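Local coordinates for KLLA0C04147p (Kluyveromyces lactis, PDB 5H2D), which binds ergosterol through its OSBP-related domain (ORD), the part present here, and probably transfers sterols between membranes, at residues F141-W155 with N392-I404. Residues are numbered along the deposited sequence; the frame is centred on the assembly and turned at random.
Sequences FTEQVSHHPPISATW and NITYQQRWFKKEI. With SO4 (sulfate ion), chain F.
In this ORD domain one face of a beta-hairpin, strands 138-146 and 151-157, the face away from helix 72-77, is covered by the chain that runs into strand 400-404, and Glu143 and Phe400 do most of the joining. Extended throughout, with CG anti to the backbone N (chi1 177°), Glu143 sends its carboxylate straight at the loop at Arg398 and Trp399. There its two oxygens accept from successive amides: Arg398 N reaches Glu143 OE1 at 2.9 Å on its syn lone pair, almost straight, while Trp399 N gives Glu143 OE2 a more bent bond, 17° out of the carboxylate plane. A water donates a second bond to OE1, the third to the carboxylate, and also ties it to Gln144 O and Tyr395 OH. With an alanine at Glu143, the amides of Arg398 and Trp399 would probably lose their acceptor and the loop 397-399 could drift from the strand. The guanidinium of Arg398 leads away to a salt bridge with Glu431.

Beside these bonds, Glu143 OE2 also lies at the edge of the Phe400 ring, 3.5 Å from Phe400 CD1. One face of that ring rests on Ala153, whose CB sits 3.7 Å from the centroid, and Trp155 CB touches Phe400 CE2. Phe141 and the Trp399 five-membered ring form an offset edge-to-face pair, Phe141 giving the edge, with Phe141 CZ 3.6 Å from Trp399 CD1; Tyr419 meets both residues. Toward the hairpin's turn, Gln397 lays CG against CB and CG1 of Val145, then bends at chi2 to bring Gln397 NE2 within 2.9 Å of Val145 O, in the carbonyl plane. Val145 and Ser146 both face Ile151 in a classic beta bulge, within the OSBP-family signature EQVSHHPP, which opens with Glu143 on the strand and runs through His147, His148 and cis-Pro149.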
loop_
_atom_site.group_PDB
_atom_site.type_symbol
_atom_site.label_atom_id
_atom_site.label_comp_id
_atom_site.label_asym_id
_atom_site.label_seq_id
_atom_site.Cartn_x
_atom_site.Cartn_y
_atom_site.Cartn_z
ATOM N N PHE A 141 -0.872 9.041 5.508
ATOM C CA PHE A 141 0.397 9.745 5.565
ATOM C C PHE A 141 1.530 8.735 5.643
ATOM O O PHE A 141 1.398 7.695 6.296
ATOM C CB PHE A 141 0.488 10.685 6.772
ATOM C CG PHE A 141 1.771 11.443 6.814
ATOM C CD1 PHE A 141 2.019 12.447 5.885
ATOM C CD2 PHE A 141 2.755 11.119 7.727
ATOM C CE1 PHE A 141 3.223 13.139 5.894
ATOM C CE2 PHE A 141 3.965 11.807 7.741
ATOM C CZ PHE A 141 4.191 12.818 6.820
ATOM N N THR A 142 2.649 9.052 4.992
ATOM C CA THR A 142 3.808 8.170 5.048
ATOM C C THR A 142 5.081 9.005 4.969
ATOM O O THR A 142 5.114 10.062 4.325
ATOM C CB THR A 142 3.760 7.110 3.920
ATOM O OG1 THR A 142 4.884 6.234 4.024
ATOM C CG2 THR A 142 3.789 7.772 2.544
ATOM N N GLU A 143 6.126 8.526 5.655
ATOM C CA GLU A 143 7.452 9.135 5.632
ATOM C C GLU A 143 8.477 8.059 5.309
ATOM O O GLU A 143 8.392 6.939 5.823
ATOM C CB GLU A 143 7.812 9.786 6.978
ATOM C CG GLU A 143 9.223 10.372 7.031
ATOM C CD GLU A 143 9.546 11.056 8.366
ATOM O OE1 GLU A 143 10.615 11.683 8.465
ATOM O OE2 GLU A 143 8.731 10.971 9.302
ATOM N N GLN A 144 9.457 8.403 4.471
ATOM C CA GLN A 144 10.593 7.507 4.241
ATOM C C GLN A 144 11.516 7.648 5.450
ATOM O O GLN A 144 12.215 8.654 5.599
ATOM C CB GLN A 144 11.289 7.848 2.927
ATOM C CG GLN A 144 12.302 6.782 2.486
ATOM C CD GLN A 144 11.647 5.500 2.004
ATOM O OE1 GLN A 144 10.422 5.344 2.039
ATOM N NE2 GLN A 144 12.484 4.552 1.547
ATOM N N VAL A 145 11.494 6.639 6.337
ATOM C CA VAL A 145 12.232 6.698 7.604
ATOM C C VAL A 145 13.645 6.136 7.512
ATOM O O VAL A 145 14.460 6.381 8.421
ATOM C CB VAL A 145 11.429 5.980 8.711
ATOM C CG1 VAL A 145 10.142 6.738 8.989
ATOM C CG2 VAL A 145 11.114 4.545 8.316
ATOM N N SER A 146 13.978 5.409 6.435
ATOM C CA SER A 146 15.316 4.875 6.222
ATOM C C SER A 146 15.585 4.801 4.724
ATOM O O SER A 146 14.663 4.594 3.920
ATOM C CB SER A 146 15.477 3.480 6.856
ATOM O OG SER A 146 16.807 2.977 6.710
ATOM N N HIS A 147 16.849 5.002 4.354
ATOM C CA HIS A 147 17.313 4.850 2.979
ATOM C C HIS A 147 18.214 3.639 2.803
ATOM O O HIS A 147 18.117 2.945 1.787
ATOM C CB HIS A 147 18.041 6.128 2.535
ATOM C CG HIS A 147 18.663 6.048 1.170
ATOM N ND1 HIS A 147 17.934 5.808 0.021
ATOM C CD2 HIS A 147 19.948 6.200 0.769
ATOM C CE1 HIS A 147 18.747 5.802 -1.022
ATOM N NE2 HIS A 147 19.975 6.040 -0.595
ATOM N N HIS A 148 19.065 3.352 3.788
ATOM C CA HIS A 148 19.848 2.119 3.811
ATOM C C HIS A 148 19.499 1.327 5.066
ATOM O O HIS A 148 20.036 1.598 6.129
ATOM C CB HIS A 148 21.356 2.420 3.795
ATOM C CG HIS A 148 21.837 3.069 2.534
ATOM N ND1 HIS A 148 21.610 2.528 1.288
ATOM C CD2 HIS A 148 22.541 4.208 2.330
ATOM C CE1 HIS A 148 22.150 3.308 0.368
ATOM N NE2 HIS A 148 22.723 4.333 0.974
ATOM N N PRO A 149 18.570 0.367 4.967
ATOM C CA PRO A 149 17.798 -0.023 3.788
ATOM C C PRO A 149 16.596 0.884 3.616
ATOM O O PRO A 149 16.277 1.646 4.523
ATOM C CB PRO A 149 17.365 -1.446 4.120
ATOM C CG PRO A 149 17.189 -1.413 5.599
ATOM C CD PRO A 149 18.234 -0.468 6.134
ATOM N N PRO A 150 15.950 0.812 2.457
ATOM C CA PRO A 150 14.754 1.637 2.225
ATOM C C PRO A 150 13.584 1.143 3.067
ATOM O O PRO A 150 13.168 -0.019 2.967
ATOM C CB PRO A 150 14.493 1.471 0.723
ATOM C CG PRO A 150 15.119 0.123 0.376
ATOM C CD PRO A 150 16.344 0.027 1.271
ATOM N N ILE A 151 13.054 2.031 3.910
ATOM C CA ILE A 151 11.896 1.713 4.741
ATOM C C ILE A 151 10.949 2.905 4.757
ATOM O O ILE A 151 11.388 4.043 4.954
ATOM C CB ILE A 151 12.300 1.362 6.183
ATOM C CG1 ILE A 151 13.291 0.201 6.175
ATOM C CG2 ILE A 151 11.058 1.002 6.986
ATOM C CD1 ILE A 151 13.778 -0.181 7.583
ATOM N N SER A 152 9.652 2.631 4.582
ATOM C CA SER A 152 8.583 3.618 4.679
ATOM C C SER A 152 7.722 3.276 5.887
ATOM O O SER A 152 7.455 2.102 6.152
ATOM C CB SER A 152 7.710 3.614 3.411
ATOM O OG SER A 152 8.495 3.491 2.227
ATOM N N ALA A 153 7.298 4.296 6.636
ATOM C CA ALA A 153 6.323 4.121 7.705
ATOM C C ALA A 153 5.024 4.782 7.277
ATOM O O ALA A 153 5.049 5.880 6.722
ATOM C CB ALA A 153 6.808 4.754 9.011
ATOM N N THR A 154 3.886 4.140 7.558
ATOM C CA THR A 154 2.595 4.701 7.172
ATOM C C THR A 154 1.689 4.904 8.380
ATOM O O THR A 154 1.888 4.324 9.448
ATOM C CB THR A 154 1.833 3.819 6.178
ATOM O OG1 THR A 154 1.247 2.718 6.884
ATOM C CG2 THR A 154 2.752 3.302 5.060
ATOM N N TRP A 155 0.654 5.711 8.174
ATOM C CA TRP A 155 -0.354 5.932 9.215
ATOM C C TRP A 155 -1.618 6.411 8.517
ATOM O O TRP A 155 -1.640 7.531 7.992
ATOM C CB TRP A 155 0.141 6.964 10.224
ATOM C CG TRP A 155 -0.451 6.870 11.612
ATOM C CD1 TRP A 155 -1.473 7.620 12.123
ATOM C CD2 TRP A 155 0.006 6.033 12.676
ATOM N NE1 TRP A 155 -1.696 7.284 13.438
ATOM C CE2 TRP A 155 -0.803 6.309 13.801
ATOM C CE3 TRP A 155 1.015 5.070 12.787
ATOM C CZ2 TRP A 155 -0.637 5.649 15.018
ATOM C CZ3 TRP A 155 1.186 4.422 13.992
ATOM C CH2 TRP A 155 0.363 4.714 15.097
ATOM N N ASN A 392 29.122 12.848 13.551
ATOM C CA ASN A 392 28.559 11.893 14.505
ATOM C C ASN A 392 27.103 12.220 14.820
ATOM O O ASN A 392 26.644 12.087 15.956
ATOM C CB ASN A 392 29.393 11.847 15.788
ATOM C CG ASN A 392 30.803 11.365 15.549
ATOM O OD1 ASN A 392 31.017 10.324 14.933
ATOM N ND2 ASN A 392 31.779 12.123 16.033
ATOM N N ILE A 393 26.365 12.646 13.800
ATOM C CA ILE A 393 25.004 13.143 13.967
ATOM C C ILE A 393 24.035 12.010 13.663
ATOM O O ILE A 393 24.069 11.431 12.570
ATOM C CB ILE A 393 24.752 14.365 13.070
ATOM C CG1 ILE A 393 25.540 15.566 13.611
ATOM C CG2 ILE A 393 23.258 14.671 12.960
ATOM C CD1 ILE A 393 25.053 16.900 13.118
ATOM N N THR A 394 23.185 11.681 14.635
ATOM C CA THR A 394 22.196 10.618 14.483
ATOM C C THR A 394 20.984 11.160 13.736
ATOM O O THR A 394 20.340 12.105 14.197
ATOM C CB THR A 394 21.761 10.077 15.847
ATOM O OG1 THR A 394 22.897 9.590 16.574
ATOM C CG2 THR A 394 20.751 8.945 15.675
ATOM N N TYR A 395 20.667 10.563 12.591
ATOM C CA TYR A 395 19.501 11.006 11.838
ATOM C C TYR A 395 18.225 10.756 12.629
ATOM O O TYR A 395 18.035 9.689 13.215
ATOM C CB TYR A 395 19.414 10.284 10.487
ATOM C CG TYR A 395 18.201 10.714 9.693
ATOM C CD1 TYR A 395 18.185 11.925 9.009
ATOM C CD2 TYR A 395 17.058 9.926 9.649
ATOM C CE1 TYR A 395 17.078 12.333 8.294
ATOM C CE2 TYR A 395 15.949 10.333 8.939
ATOM C CZ TYR A 395 15.962 11.530 8.268
ATOM O OH TYR A 395 14.870 11.939 7.566
ATOM N N GLN A 396 17.337 11.748 12.629
ATOM C CA GLN A 396 16.049 11.636 13.295
ATOM C C GLN A 396 14.938 11.806 12.273
ATOM O O GLN A 396 14.932 12.766 11.494
ATOM C CB GLN A 396 15.914 12.672 14.418
ATOM C CG GLN A 396 16.864 12.435 15.589
ATOM C CD GLN A 396 16.845 13.568 16.599
ATOM O OE1 GLN A 396 16.502 14.707 16.271
ATOM N NE2 GLN A 396 17.215 13.259 17.840
ATOM N N GLN A 397 13.998 10.867 12.280
ATOM C CA GLN A 397 12.775 11.006 11.511
ATOM C C GLN A 397 11.973 12.197 12.016
ATOM O O GLN A 397 12.070 12.585 13.183
ATOM C CB GLN A 397 11.937 9.730 11.626
ATOM C CG GLN A 397 12.581 8.492 11.000
ATOM C CD GLN A 397 13.699 7.905 11.840
ATOM O OE1 GLN A 397 13.777 8.132 13.051
ATOM N NE2 GLN A 397 14.563 7.130 11.205
ATOM N N ARG A 398 11.169 12.777 11.133
ATOM C CA ARG A 398 10.419 13.971 11.512
ATOM C C ARG A 398 9.057 13.662 12.117
ATOM O O ARG A 398 8.651 14.314 13.086
ATOM C CB ARG A 398 10.244 14.883 10.297
ATOM C CG ARG A 398 9.418 16.109 10.581
ATOM C CD ARG A 398 9.529 17.108 9.436
ATOM N NE ARG A 398 10.889 17.625 9.326
ATOM C CZ ARG A 398 11.642 17.564 8.234
ATOM N NH1 ARG A 398 11.176 17.010 7.121
ATOM N NH2 ARG A 398 12.867 18.069 8.257
ATOM N N TRP A 399 8.343 12.674 11.581
ATOM C CA TRP A 399 6.936 12.492 11.893
ATOM C C TRP A 399 6.628 11.164 12.556
ATOM O O TRP A 399 5.477 10.944 12.947
ATOM C CB TRP A 399 6.096 12.625 10.612
ATOM C CG TRP A 399 6.352 13.905 9.861
ATOM C CD1 TRP A 399 6.975 14.046 8.650
ATOM C CD2 TRP A 399 6.011 15.229 10.289
ATOM N NE1 TRP A 399 7.031 15.381 8.295
ATOM C CE2 TRP A 399 6.448 16.122 9.291
ATOM C CE3 TRP A 399 5.379 15.743 11.425
ATOM C CZ2 TRP A 399 6.268 17.506 9.395
ATOM C CZ3 TRP A 399 5.199 17.110 11.525
ATOM C CH2 TRP A 399 5.639 17.977 10.519
ATOM N N PHE A 400 7.619 10.281 12.684
ATOM C CA PHE A 400 7.485 8.976 13.320
ATOM C C PHE A 400 8.670 8.763 14.250
ATOM O O PHE A 400 9.748 9.335 14.057
ATOM C CB PHE A 400 7.478 7.824 12.297
ATOM C CG PHE A 400 6.292 7.816 11.371
ATOM C CD1 PHE A 400 6.280 8.613 10.231
ATOM C CD2 PHE A 400 5.227 6.950 11.596
ATOM C CE1 PHE A 400 5.173 8.591 9.363
ATOM C CE2 PHE A 400 4.128 6.913 10.732
ATOM C CZ PHE A 400 4.109 7.738 9.608
ATOM N N LYS A 401 8.464 7.913 15.256
ATOM C CA LYS A 401 9.539 7.449 16.117
ATOM C C LYS A 401 9.362 5.960 16.359
ATOM O O LYS A 401 8.243 5.491 16.566
ATOM C CB LYS A 401 9.562 8.195 17.465
ATOM C CG LYS A 401 10.596 7.638 18.438
ATOM C CD LYS A 401 11.041 8.660 19.475
ATOM C CE LYS A 401 12.208 8.108 20.299
ATOM N NZ LYS A 401 12.987 9.181 20.989
ATOM N N LYS A 402 10.464 5.222 16.341
ATOM C CA LYS A 402 10.377 3.789 16.581
ATOM C C LYS A 402 10.059 3.537 18.048
ATOM O O LYS A 402 10.719 4.081 18.942
ATOM C CB LYS A 402 11.676 3.100 16.178
ATOM C CG LYS A 402 11.602 1.567 16.222
ATOM C CD LYS A 402 12.953 0.927 15.891
ATOM C CE LYS A 402 13.237 0.928 14.396
ATOM N NZ LYS A 402 12.458 -0.129 13.690
ATOM N N GLU A 403 9.029 2.733 18.291
ATOM C CA GLU A 403 8.596 2.384 19.636
ATOM C C GLU A 403 8.255 0.902 19.669
ATOM O O GLU A 403 8.222 0.228 18.637
ATOM C CB GLU A 403 7.390 3.223 20.068
ATOM C CG GLU A 403 7.630 4.728 20.067
ATOM C CD GLU A 403 8.477 5.188 21.239
ATOM O OE1 GLU A 403 8.712 6.410 21.353
ATOM O OE2 GLU A 403 8.911 4.337 22.047
ATOM N N ILE A 404 7.995 0.389 20.868
ATOM C CA ILE A 404 7.543 -0.985 21.043
ATOM C C ILE A 404 6.026 -0.980 21.152
ATOM O O ILE A 404 5.451 -0.261 21.985
ATOM C CB ILE A 404 8.204 -1.634 22.271
ATOM C CG1 ILE A 404 9.681 -1.919 21.963
ATOM C CG2 ILE A 404 7.467 -2.903 22.655
ATOM C CD1 ILE A 404 10.532 -2.210 23.174
HETATM S S SO4 F . 23.612 6.174 -1.704
HETATM O O1 SO4 F . 24.223 7.030 -2.718
HETATM O O2 SO4 F . 22.225 6.562 -1.491
HETATM O O3 SO4 F . 23.613 4.793 -2.185
HETATM O O4 SO4 F . 24.372 6.272 -0.457
HETATM O O HOH W 1 12.792 10.249 7.765
#